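Local coordinates for resiniferatoxin-binding, phosphotriesterase-related protein (Rhodobacter sphaeroides 2.4.1, PDB 3K2G), which binds two zinc ions in a TIM-barrel active site and is probably a hydrolase of phosphoric esters, as in the phosphotriesterase family, at residues P106-R109 and G110-R113. Residues are numbered along the deposited sequence; the frame is centred on the assembly and turned at random.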
loop_
_atom_site.group_PDB
_atom_site.type_symbol
_atom_site.label_atom_id
_atom_site.label_comp_id
_atom_site.label_asym_id
_atom_site.label_seq_id
_atom_site.Cartn_x
_atom_site.Cartn_y
_atom_site.Cartn_z
ATOM N N PRO B 106 17.113 -32.157 0.009
ATOM C CA PRO B 106 17.686 -31.736 1.288
ATOM C C PRO B 106 17.244 -32.548 2.503
ATOM O O PRO B 106 17.398 -32.090 3.639
ATOM C CB PRO B 106 17.251 -30.281 1.378
ATOM C CG PRO B 106 15.864 -30.343 0.798
ATOM C CD PRO B 106 16.040 -31.238 -0.414
ATOM N N THR B 107 16.695 -33.738 2.275
ATOM C CA THR B 107 16.263 -34.578 3.389
ATOM C C THR B 107 17.518 -34.934 4.183
ATOM O O THR B 107 18.453 -35.520 3.643
ATOM C CB THR B 107 15.580 -35.888 2.899
ATOM O OG1 THR B 107 14.454 -35.567 2.074
ATOM C CG2 THR B 107 15.095 -36.718 4.087
ATOM N N CYS B 108 17.548 -34.577 5.462
ATOM C CA CYS B 108 18.728 -34.867 6.267
ATOM C C CYS B 108 18.483 -35.826 7.427
ATOM O O CYS B 108 17.496 -36.566 7.434
ATOM C CB CYS B 108 19.349 -33.559 6.782
ATOM S SG CYS B 108 18.242 -32.471 7.715
ATOM N N ARG B 109 19.396 -35.815 8.397
ATOM C CA ARG B 109 19.304 -36.686 9.565
ATOM C C ARG B 109 18.098 -36.339 10.422
ATOM O O ARG B 109 17.911 -35.185 10.815
ATOM C CB ARG B 109 20.569 -36.582 10.427
ATOM C CG ARG B 109 21.862 -36.896 9.699
ATOM C CD ARG B 109 23.011 -37.057 10.679
ATOM N NE ARG B 109 24.292 -37.212 9.998
ATOM C CZ ARG B 109 25.313 -37.913 10.481
ATOM N NH1 ARG B 109 25.200 -38.533 11.649
ATOM N NH2 ARG B 109 26.450 -37.988 9.799
ATOM N N GLY B 110 17.292 -37.353 10.719
ATOM C CA GLY B 110 16.109 -37.141 11.528
ATOM C C GLY B 110 14.834 -37.221 10.710
ATOM O O GLY B 110 13.768 -37.520 11.252
ATOM N N ILE B 111 14.934 -36.958 9.408
ATOM C CA ILE B 111 13.758 -37.007 8.541
ATOM C C ILE B 111 13.782 -38.041 7.414
ATOM O O ILE B 111 12.993 -37.948 6.476
ATOM C CB ILE B 111 13.433 -35.613 7.935
ATOM C CG1 ILE B 111 14.667 -35.024 7.245
ATOM C CG2 ILE B 111 12.915 -34.689 9.029
ATOM C CD1 ILE B 111 14.408 -33.672 6.577
ATOM N N GLY B 112 14.689 -39.013 7.494
ATOM C CA GLY B 112 14.725 -40.072 6.495
ATOM C C GLY B 112 15.663 -40.053 5.300
ATOM O O GLY B 112 15.321 -40.600 4.247
ATOM N N ARG B 113 16.842 -39.455 5.434
ATOM C CA ARG B 113 17.776 -39.418 4.312
ATOM C C ARG B 113 18.242 -40.840 3.995
ATOM O O ARG B 113 18.622 -41.585 4.895
ATOM C CB ARG B 113 18.982 -38.535 4.648
ATOM C CG ARG B 113 19.989 -38.408 3.509
ATOM C CD ARG B 113 21.214 -37.614 3.930
ATOM N NE ARG B 113 21.908 -38.225 5.062
ATOM C CZ ARG B 113 23.050 -37.771 5.575
ATOM N NH1 ARG B 113 23.634 -36.699 5.054
ATOM N NH2 ARG B 113 23.607 -38.385 6.612
#
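Cys108 and Ile111 close a type II beta turn: Ile111 N donates to Cys108 O at 3.3 Å. Gly110 takes the third position of the turn with phi 107°, a backbone conformation that suits glycine. Beyond the turn the chain curls back on itself, bringing the CA atoms of Cys108 and Arg113 to 5.0 Å. Ile111 folds its side chain back over the preceding backbone. With chi1 at 53°, CG1 lies between the residue's own N and carbonyl carbon, and CG1 comes 3.2 Å from Cys108 O, while CD1 reaches on to Cys108 N at 3.5 Å. From 106-109, Thr107 turns its methyl CG2 into the loop, 3.4 Å from Ile111 O, while OG1 is hydrogen-bonded to Asp105 OD1 and to ND1 of the zinc ligand His36. The aliphatic part of Arg113 runs past Thr107 O, with CB at 3.2 Å, then bends at chi3. The two arginine side chains, Arg109 and Arg113, run side by side, pointing the same way, with their guanidinium planes 53° apart and Arg113 NH2 3.6 Å from Arg109 NE. Both arginines form salt bridges with OE2 of Glu160, which probably offsets their like charges, and Arg113 NH1 also bonds to Gly132 O. This loop joins strand 102-105 to helix 115-125, a beta-alpha connection of the TIM barrel: Thr107 lies in the second shell of the zinc centre, and Ile111 touches the bound dimercaptobutanediol in the neighbouring pocket.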